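Local structure of phosphoribosyltransferase (Thermus thermophilus, 1WD5) at residues Met1-Ala9 and Ala186-Val194; Gly46-Val54 and Tyr109-Arg118. The protein is a predicted type I phosphoribosyltransferase, probably transferring a phosphoribosyl group from PRPP, although its substrate is not established. All blocks are in the same frame, centred on the assembly; numbering follows the deposited sequence.

How the interactions relate
Both contacts are hydrogen-bonded, but they lie at different depths of one alpha/beta domain. Interaction 1 is a surface contact, centred about 18 Å from the centre of the chain, in which the N-terminal residues pair with the loop before helix 196-204 largely through backbone bonds. Interaction 2 is mostly buried, centred about 12 Å from that point, and sets strand 48-59 against the end of helix 88-112 and the loop that follows, through arginine-carboxylate chemistry. They share no residues; the nearest atoms of interaction 1 and interaction 2 are about 7 Å apart. Helix 196-204 relates them: it follows 186-194 in sequence and packs on Y109 and R113 of interaction 2.

Interaction 1 (Met1-Ala9 and Ala186-Val194); sequences MRFRDRRHA and AYYLDFGEV
F3 and Y188 meet through both backbone and rings, and this is the close-packed part of the contact. The backbones form a single bridge, flanked by F3 N to Y187 O at 2.8 Å and L189 N to F3 O at 2.8 Å; the latter is the straighter. D190 N adds a bond to R4 O. Although CB of Y188 points away from 1-9, chi1 of -73° sets CG anti to the carbonyl carbon, and the ring reaches back to F3, D5 and A9. F3 CD1 sits above one face, 4.0 Å from Y188 CZ, the ring planes at 40°, while A9 CB lies 3.6 Å from Y188 OH. That hydroxyl bonds to the backbone of D128, in a stretch resembling the PRPP-binding motif of type I phosphoribosyltransferases, and P156 packs against both rings. D5 caps helix 6-17 at its N-cap position, its OD1 accepting from H8 N. From the first turn R6 extends along the loop, and its NH1 donates to G192 O at 2.9 Å. Its guanidinium lies flat on F191, planes 20° apart, with V194 CG2 over the opposite face; NE pairs with D128. The solvent side is looser: one water joins D5 OD2 to D190 OD2, another joins R6 N to D190 O, and the exposed R2 guanidinium turns one face to L189 N and Y188 O, with R2 NH2 3.8 Å from L189 CD1.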
loop_
_atom_site.group_PDB
_atom_site.type_symbol
_atom_site.label_atom_id
_atom_site.label_comp_id
_atom_site.label_asym_id
_atom_site.label_seq_id
_atom_site.Cartn_x
_atom_site.Cartn_y
_atom_site.Cartn_z
HETATM N N MSE A 1 13.600 -3.201 16.009
HETATM C CA MSE A 1 14.376 -4.188 15.201
HETATM C C MSE A 1 15.416 -3.441 14.364
HETATM O O MSE A 1 15.721 -2.280 14.642
HETATM C CB MSE A 1 13.420 -4.977 14.297
HETATM C CG MSE A 1 13.996 -6.270 13.739
HETATM SE SE MSE A 1 12.710 -7.401 13.153
HETATM C CE MSE A 1 12.413 -8.398 14.625
ATOM N N ARG A 2 15.969 -4.101 13.351
ATOM C CA ARG A 2 16.971 -3.466 12.492
ATOM C C ARG A 2 17.279 -4.350 11.289
ATOM O O ARG A 2 18.035 -5.314 11.393
ATOM C CB ARG A 2 18.252 -3.205 13.287
ATOM C CG ARG A 2 19.335 -2.468 12.513
ATOM C CD ARG A 2 19.021 -0.987 12.359
ATOM N NE ARG A 2 20.128 -0.274 11.725
ATOM C CZ ARG A 2 20.168 1.041 11.550
ATOM N NH1 ARG A 2 19.163 1.792 11.964
ATOM N NH2 ARG A 2 21.215 1.605 10.961
ATOM N N PHE A 3 16.693 -4.011 10.147
ATOM C CA PHE A 3 16.893 -4.785 8.927
ATOM C C PHE A 3 18.104 -4.309 8.130
ATOM O O PHE A 3 18.426 -3.124 8.134
ATOM C CB PHE A 3 15.641 -4.697 8.046
ATOM C CG PHE A 3 14.355 -4.928 8.793
ATOM C CD1 PHE A 3 13.574 -3.858 9.204
ATOM C CD2 PHE A 3 13.934 -6.219 9.100
ATOM C CE1 PHE A 3 12.386 -4.068 9.914
ATOM C CE2 PHE A 3 12.754 -6.440 9.807
ATOM C CZ PHE A 3 11.978 -5.363 10.216
ATOM N N ARG A 4 18.764 -5.237 7.440
ATOM C CA ARG A 4 19.924 -4.895 6.619
ATOM C C ARG A 4 19.464 -4.003 5.474
ATOM O O ARG A 4 20.091 -2.990 5.173
ATOM C CB ARG A 4 20.582 -6.150 6.029
ATOM C CG ARG A 4 21.118 -7.157 7.049
ATOM C CD ARG A 4 22.036 -8.174 6.366
ATOM N NE ARG A 4 21.354 -8.934 5.319
ATOM C CZ ARG A 4 20.626 -10.027 5.538
ATOM N NH1 ARG A 4 20.486 -10.504 6.765
ATOM N NH2 ARG A 4 20.017 -10.634 4.530
ATOM N N ASP A 5 18.365 -4.403 4.836
ATOM C CA ASP A 5 17.779 -3.669 3.718
ATOM C C ASP A 5 16.338 -4.127 3.479
ATOM O O ASP A 5 15.805 -4.953 4.226
ATOM C CB ASP A 5 18.611 -3.867 2.440
ATOM C CG ASP A 5 18.965 -5.327 2.181
ATOM O OD1 ASP A 5 18.085 -6.201 2.336
ATOM O OD2 ASP A 5 20.125 -5.599 1.808
ATOM N N ARG A 6 15.707 -3.593 2.440
ATOM C CA ARG A 6 14.325 -3.943 2.137
ATOM C C ARG A 6 14.112 -5.404 1.718
ATOM O O ARG A 6 13.052 -5.969 1.978
ATOM C CB ARG A 6 13.766 -2.996 1.073
ATOM C CG ARG A 6 13.652 -1.534 1.533
ATOM C CD ARG A 6 12.994 -0.683 0.456
ATOM N NE ARG A 6 12.935 0.743 0.789
ATOM C CZ ARG A 6 13.959 1.584 0.669
ATOM N NH1 ARG A 6 15.133 1.152 0.228
ATOM N NH2 ARG A 6 13.800 2.867 0.958
ATOM N N ARG A 7 15.109 -6.017 1.086
ATOM C CA ARG A 7 14.993 -7.420 0.676
ATOM C C ARG A 7 14.978 -8.307 1.920
ATOM O O ARG A 7 14.243 -9.294 1.988
ATOM C CB ARG A 7 16.171 -7.824 -0.223
ATOM C CG ARG A 7 16.132 -7.236 -1.632
ATOM C CD ARG A 7 15.240 -8.046 -2.550
ATOM N NE ARG A 7 14.967 -7.370 -3.816
ATOM C CZ ARG A 7 14.000 -7.737 -4.653
ATOM N NH1 ARG A 7 13.234 -8.777 -4.353
ATOM N NH2 ARG A 7 13.768 -7.046 -5.760
ATOM N N HIS A 8 15.805 -7.947 2.897
ATOM C CA HIS A 8 15.904 -8.680 4.156
ATOM C C HIS A 8 14.568 -8.640 4.891
ATOM O O HIS A 8 14.095 -9.654 5.395
ATOM C CB HIS A 8 16.976 -8.051 5.046
ATOM C CG HIS A 8 17.145 -8.735 6.367
ATOM N ND1 HIS A 8 17.691 -8.105 7.466
ATOM C CD2 HIS A 8 16.876 -10.004 6.757
ATOM C CE1 HIS A 8 17.750 -8.957 8.475
ATOM N NE2 HIS A 8 17.262 -10.116 8.071
ATOM N N ALA A 9 13.966 -7.457 4.959
ATOM C CA ALA A 9 12.685 -7.302 5.635
ATOM C C ALA A 9 11.613 -8.075 4.877
ATOM O O ALA A 9 10.701 -8.643 5.480
ATOM C CB ALA A 9 12.308 -5.822 5.716
ATOM N N ALA A 186 14.804 4.650 10.159
ATOM C CA ALA A 186 15.661 4.364 11.299
ATOM C C ALA A 186 15.828 2.861 11.532
ATOM O O ALA A 186 16.759 2.441 12.214
ATOM C CB ALA A 186 15.102 5.030 12.557
ATOM N N TYR A 187 14.948 2.047 10.955
ATOM C CA TYR A 187 15.040 0.609 11.167
ATOM C C TYR A 187 15.696 -0.175 10.040
ATOM O O TYR A 187 15.619 -1.406 10.006
ATOM C CB TYR A 187 13.652 0.047 11.474
ATOM C CG TYR A 187 12.999 0.759 12.637
ATOM C CD1 TYR A 187 12.177 1.864 12.426
ATOM C CD2 TYR A 187 13.271 0.380 13.952
ATOM C CE1 TYR A 187 11.643 2.582 13.497
ATOM C CE2 TYR A 187 12.743 1.093 15.033
ATOM C CZ TYR A 187 11.932 2.193 14.793
ATOM O OH TYR A 187 11.421 2.912 15.846
ATOM N N TYR A 188 16.354 0.537 9.130
ATOM C CA TYR A 188 17.041 -0.086 8.006
ATOM C C TYR A 188 18.499 0.387 7.923
ATOM O O TYR A 188 18.775 1.592 7.961
ATOM C CB TYR A 188 16.339 0.252 6.687
ATOM C CG TYR A 188 15.009 -0.443 6.456
ATOM C CD1 TYR A 188 13.814 0.107 6.921
ATOM C CD2 TYR A 188 14.947 -1.646 5.746
ATOM C CE1 TYR A 188 12.589 -0.525 6.679
ATOM C CE2 TYR A 188 13.737 -2.281 5.504
ATOM C CZ TYR A 188 12.563 -1.720 5.970
ATOM O OH TYR A 188 11.361 -2.355 5.728
ATOM N N LEU A 189 19.433 -0.553 7.811
ATOM C CA LEU A 189 20.837 -0.170 7.703
ATOM C C LEU A 189 21.012 0.511 6.350
ATOM O O LEU A 189 21.675 1.542 6.234
ATOM C CB LEU A 189 21.745 -1.396 7.792
ATOM C CG LEU A 189 23.243 -1.121 7.628
ATOM C CD1 LEU A 189 23.731 -0.197 8.746
ATOM C CD2 LEU A 189 24.010 -2.439 7.649
ATOM N N ASP A 190 20.399 -0.077 5.331
ATOM C CA ASP A 190 20.449 0.460 3.978
ATOM C C ASP A 190 19.045 0.914 3.600
ATOM O O ASP A 190 18.176 0.090 3.303
ATOM C CB ASP A 190 20.937 -0.617 3.002
ATOM C CG ASP A 190 20.788 -0.207 1.534
ATOM O OD1 ASP A 190 20.354 0.933 1.252
ATOM O OD2 ASP A 190 21.109 -1.040 0.658
ATOM N N PHE A 191 18.827 2.227 3.622
ATOM C CA PHE A 191 17.528 2.791 3.280
ATOM C C PHE A 191 17.686 3.655 2.036
ATOM O O PHE A 191 17.146 4.755 1.954
ATOM C CB PHE A 191 17.001 3.632 4.449
ATOM C CG PHE A 191 15.518 3.895 4.393
ATOM C CD1 PHE A 191 14.612 2.839 4.359
ATOM C CD2 PHE A 191 15.028 5.196 4.392
ATOM C CE1 PHE A 191 13.234 3.073 4.325
ATOM C CE2 PHE A 191 13.650 5.447 4.358
ATOM C CZ PHE A 191 12.751 4.383 4.324
ATOM N N GLY A 192 18.432 3.142 1.063
ATOM C CA GLY A 192 18.663 3.880 -0.164
ATOM C C GLY A 192 17.413 4.201 -0.969
ATOM O O GLY A 192 16.376 3.550 -0.838
ATOM N N GLU A 193 17.532 5.213 -1.822
ATOM C CA GLU A 193 16.444 5.665 -2.683
ATOM C C GLU A 193 16.042 4.620 -3.731
ATOM O O GLU A 193 16.896 3.954 -4.317
ATOM C CB GLU A 193 16.882 6.958 -3.381
ATOM C CG GLU A 193 16.026 7.438 -4.550
ATOM C CD GLU A 193 14.608 7.803 -4.150
ATOM O OE1 GLU A 193 14.409 8.274 -3.010
ATOM O OE2 GLU A 193 13.695 7.636 -4.984
ATOM N N VAL A 194 14.737 4.479 -3.952
ATOM C CA VAL A 194 14.199 3.564 -4.961
ATOM C C VAL A 194 13.471 4.474 -5.956
ATOM O O VAL A 194 12.430 5.048 -5.637
ATOM C CB VAL A 194 13.210 2.551 -4.342
ATOM C CG1 VAL A 194 12.539 1.730 -5.445
ATOM C CG2 VAL A 194 13.958 1.614 -3.385
HETATM O O HOH W 1 19.327 4.399 9.680
HETATM O O HOH W 2 22.129 -3.648 1.338
HETATM O O HOH W 3 16.942 -1.330 1.140
#

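Interaction 2 (Gly46-Val54 and Tyr109-Arg118)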
loop_
_atom_site.group_PDB
_atom_site.type_symbol
_atom_site.label_atom_id
_atom_site.label_comp_id
_atom_site.label_asym_id
_atom_site.label_seq_id
_atom_site.Cartn_x
_atom_site.Cartn_y
_atom_site.Cartn_z
ATOM N N GLY A 46 5.381 -17.435 -3.729
ATOM C CA GLY A 46 4.903 -17.983 -4.983
ATOM C C GLY A 46 3.677 -17.221 -5.454
ATOM O O GLY A 46 2.776 -17.784 -6.083
ATOM N N GLY A 47 3.637 -15.930 -5.138
ATOM C CA GLY A 47 2.514 -15.103 -5.537
ATOM C C GLY A 47 2.825 -14.239 -6.746
ATOM O O GLY A 47 3.809 -14.469 -7.455
ATOM N N GLU A 48 1.984 -13.236 -6.967
ATOM C CA GLU A 48 2.131 -12.322 -8.094
ATOM C C GLU A 48 2.309 -10.880 -7.611
ATOM O O GLU A 48 1.524 -10.384 -6.806
ATOM C CB GLU A 48 0.897 -12.437 -8.994
ATOM C CG GLU A 48 0.791 -11.378 -10.074
ATOM C CD GLU A 48 -0.297 -11.690 -11.085
ATOM O OE1 GLU A 48 -1.373 -12.168 -10.671
ATOM O OE2 GLU A 48 -0.079 -11.449 -12.292
ATOM N N LEU A 49 3.338 -10.207 -8.114
ATOM C CA LEU A 49 3.627 -8.834 -7.705
ATOM C C LEU A 49 3.011 -7.763 -8.596
ATOM O O LEU A 49 2.989 -7.881 -9.820
ATOM C CB LEU A 49 5.145 -8.632 -7.633
ATOM C CG LEU A 49 5.747 -7.272 -7.245
ATOM C CD1 LEU A 49 5.657 -6.302 -8.404
ATOM C CD2 LEU A 49 5.042 -6.725 -6.013
ATOM N N ASP A 50 2.494 -6.720 -7.959
ATOM C CA ASP A 50 1.924 -5.585 -8.673
ATOM C C ASP A 50 1.996 -4.393 -7.737
ATOM O O ASP A 50 2.370 -4.522 -6.567
ATOM C CB ASP A 50 0.468 -5.845 -9.097
ATOM C CG ASP A 50 -0.041 -4.812 -10.100
ATOM O OD1 ASP A 50 0.769 -3.995 -10.589
ATOM O OD2 ASP A 50 -1.248 -4.816 -10.409
ATOM N N VAL A 51 1.654 -3.226 -8.256
ATOM C CA VAL A 51 1.698 -2.020 -7.459
ATOM C C VAL A 51 0.275 -1.530 -7.222
ATOM O O VAL A 51 -0.611 -1.757 -8.046
ATOM C CB VAL A 51 2.496 -0.927 -8.192
ATOM C CG1 VAL A 51 1.833 -0.624 -9.535
ATOM C CG2 VAL A 51 2.575 0.321 -7.348
ATOM N N VAL A 52 0.054 -0.884 -6.083
ATOM C CA VAL A 52 -1.257 -0.332 -5.787
ATOM C C VAL A 52 -1.075 1.160 -5.992
ATOM O O VAL A 52 -0.169 1.769 -5.420
ATOM C CB VAL A 52 -1.723 -0.650 -4.339
ATOM C CG1 VAL A 52 -0.707 -0.171 -3.323
ATOM C CG2 VAL A 52 -3.082 -0.014 -4.090
ATOM N N LEU A 53 -1.923 1.733 -6.838
ATOM C CA LEU A 53 -1.847 3.146 -7.183
ATOM C C LEU A 53 -3.093 3.887 -6.716
ATOM O O LEU A 53 -4.160 3.784 -7.328
ATOM C CB LEU A 53 -1.677 3.269 -8.697
ATOM C CG LEU A 53 -0.368 2.645 -9.208
ATOM C CD1 LEU A 53 -0.449 2.333 -10.700
ATOM C CD2 LEU A 53 0.776 3.608 -8.918
ATOM N N VAL A 54 -2.941 4.639 -5.632
ATOM C CA VAL A 54 -4.051 5.372 -5.039
ATOM C C VAL A 54 -3.581 6.679 -4.398
ATOM O O VAL A 54 -2.381 6.890 -4.208
ATOM C CB VAL A 54 -4.715 4.524 -3.932
ATOM C CG1 VAL A 54 -5.152 3.177 -4.487
ATOM C CG2 VAL A 54 -3.729 4.315 -2.795
ATOM N N TYR A 109 3.865 3.098 -15.198
ATOM C CA TYR A 109 3.946 1.786 -14.561
ATOM C C TYR A 109 3.094 0.782 -15.348
ATOM O O TYR A 109 3.511 -0.355 -15.578
ATOM C CB TYR A 109 3.440 1.839 -13.115
ATOM C CG TYR A 109 4.354 2.526 -12.109
ATOM C CD1 TYR A 109 3.967 2.649 -10.773
ATOM C CD2 TYR A 109 5.595 3.042 -12.481
ATOM C CE1 TYR A 109 4.784 3.262 -9.834
ATOM C CE2 TYR A 109 6.430 3.660 -11.544
ATOM C CZ TYR A 109 6.012 3.766 -10.221
ATOM O OH TYR A 109 6.815 4.363 -9.275
ATOM N N ARG A 110 1.904 1.204 -15.765
ATOM C CA ARG A 110 1.013 0.313 -16.503
ATOM C C ARG A 110 1.526 -0.020 -17.893
ATOM O O ARG A 110 1.099 -1.001 -18.496
ATOM C CB ARG A 110 -0.399 0.904 -16.581
ATOM C CG ARG A 110 -1.128 0.913 -15.234
ATOM C CD ARG A 110 -1.121 -0.478 -14.610
ATOM N NE ARG A 110 -1.576 -0.499 -13.219
ATOM C CZ ARG A 110 -1.150 -1.383 -12.320
ATOM N NH1 ARG A 110 -0.263 -2.301 -12.676
ATOM N NH2 ARG A 110 -1.609 -1.361 -11.075
ATOM N N ARG A 111 2.446 0.792 -18.404
ATOM C CA ARG A 111 3.009 0.527 -19.717
ATOM C C ARG A 111 3.932 -0.693 -19.658
ATOM O O ARG A 111 4.068 -1.418 -20.642
ATOM C CB ARG A 111 3.780 1.744 -20.215
ATOM C CG ARG A 111 4.371 1.587 -21.609
ATOM C CD ARG A 111 4.676 2.955 -22.189
ATOM N NE ARG A 111 3.456 3.744 -22.298
ATOM C CZ ARG A 111 3.347 5.015 -21.920
ATOM N NH1 ARG A 111 4.394 5.647 -21.405
ATOM N NH2 ARG A 111 2.191 5.653 -22.052
ATOM N N VAL A 112 4.555 -0.922 -18.503
ATOM C CA VAL A 112 5.459 -2.061 -18.342
ATOM C C VAL A 112 4.827 -3.277 -17.657
ATOM O O VAL A 112 5.341 -4.386 -17.771
ATOM C CB VAL A 112 6.737 -1.667 -17.559
ATOM C CG1 VAL A 112 7.476 -0.570 -18.293
ATOM C CG2 VAL A 112 6.378 -1.212 -16.156
ATOM N N ARG A 113 3.723 -3.072 -16.936
ATOM C CA ARG A 113 3.032 -4.177 -16.262
ATOM C C ARG A 113 1.567 -3.805 -16.031
ATOM O O ARG A 113 1.256 -2.902 -15.253
ATOM C CB ARG A 113 3.761 -4.535 -14.946
ATOM C CG ARG A 113 2.939 -4.533 -13.646
ATOM C CD ARG A 113 1.830 -5.570 -13.628
ATOM N NE ARG A 113 2.072 -6.723 -12.760
ATOM C CZ ARG A 113 1.359 -7.844 -12.838
ATOM N NH1 ARG A 113 0.386 -7.931 -13.736
ATOM N NH2 ARG A 113 1.613 -8.873 -12.040
ATOM N N PRO A 114 0.646 -4.494 -16.732
ATOM C CA PRO A 114 -0.796 -4.251 -16.627
ATOM C C PRO A 114 -1.345 -4.618 -15.259
ATOM O O PRO A 114 -0.807 -5.494 -14.583
ATOM C CB PRO A 114 -1.373 -5.127 -17.738
ATOM C CG PRO A 114 -0.445 -6.298 -17.730
ATOM C CD PRO A 114 0.914 -5.624 -17.640
ATOM N N LYS A 115 -2.415 -3.944 -14.854
ATOM C CA LYS A 115 -3.021 -4.208 -13.557
ATOM C C LYS A 115 -3.471 -5.657 -13.436
ATOM O O LYS A 115 -4.246 -6.147 -14.259
ATOM C CB LYS A 115 -4.216 -3.284 -13.330
ATOM C CG LYS A 115 -4.906 -3.514 -11.997
ATOM C CD LYS A 115 -6.050 -2.544 -11.770
ATOM C CE LYS A 115 -6.662 -2.776 -10.397
ATOM N NZ LYS A 115 -7.767 -1.833 -10.109
ATOM N N ALA A 116 -2.981 -6.344 -12.408
ATOM C CA ALA A 116 -3.345 -7.737 -12.181
ATOM C C ALA A 116 -4.724 -7.794 -11.535
ATOM O O ALA A 116 -5.094 -6.902 -10.773
ATOM C CB ALA A 116 -2.316 -8.411 -11.277
ATOM N N ALA A 117 -5.480 -8.843 -11.848
ATOM C CA ALA A 117 -6.818 -9.014 -11.293
ATOM C C ALA A 117 -6.736 -9.181 -9.781
ATOM O O ALA A 117 -5.766 -9.738 -9.262
ATOM C CB ALA A 117 -7.495 -10.236 -11.925
ATOM N N ARG A 118 -7.752 -8.695 -9.074
ATOM C CA ARG A 118 -7.788 -8.790 -7.618
ATOM C C ARG A 118 -9.068 -9.447 -7.112
ATOM O O ARG A 118 -9.097 -10.026 -6.025
ATOM C CB ARG A 118 -7.642 -7.392 -7.013
ATOM C CG ARG A 118 -6.329 -6.725 -7.396
ATOM C CD ARG A 118 -6.349 -5.221 -7.191
ATOM N NE ARG A 118 -5.085 -4.626 -7.620
ATOM C CZ ARG A 118 -4.821 -3.326 -7.613
ATOM N NH1 ARG A 118 -5.738 -2.461 -7.199
ATOM N NH2 ARG A 118 -3.634 -2.892 -8.017
HETATM O O HOH W 4 -0.759 -10.318 -14.814
HETATM O O HOH W 5 -4.090 0.078 -7.871
#
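D50 and R110 form the central salt bridge, with R110 NH1 2.9 Å from D50 OD1 and the bond nearly straight at 171°. The carboxylate offers its syn lone pair and the arginine meets it in the guanidinium plane, the two planes 64° apart. The same NH1 also donates to R113 O, NE pairs with E72, and NH2 reaches V51 O in a weak bond. The second carboxylate oxygen, D50 OD2, accepts from A116 N at 3.1 Å, the donor approaching from above the carboxylate plane.

R113 serves the preceding residues, E48 and L49. Bent at chi2 and chi3, its chain carries NH2 to L49 O at 2.8 Å and to E48 OE2 at 3.1 Å, the latter bond essentially straight (179°); NE adds a weak bond to the same L49 O. R113 NE is also 3.7 Å from D50 OD1, a long, charge-only pair without a hydrogen bond. NH1 donates to P114 O and to a water that also bonds E48 OE2; E48 OE1 is taken by R121. R118 NH2 is 3.9 Å from D50 OD2, likewise long, while a second water links that NH2 to L53 N and NH1 pairs with E146. L53 CD2 packs 3.8 Å from Y109 CD1, and V51 CG1 touches the same ring.

Strand 48-59 bonds to strand 26-29 through the backbones of E48, D50 and V52, whereas the carbonyls of L49 and V51 receive arginine donors. Only R110 bridges D50 closely; with R113 and R118 at longer range it probably keeps the buried carboxylate ionised, tying strand to helix end and loop.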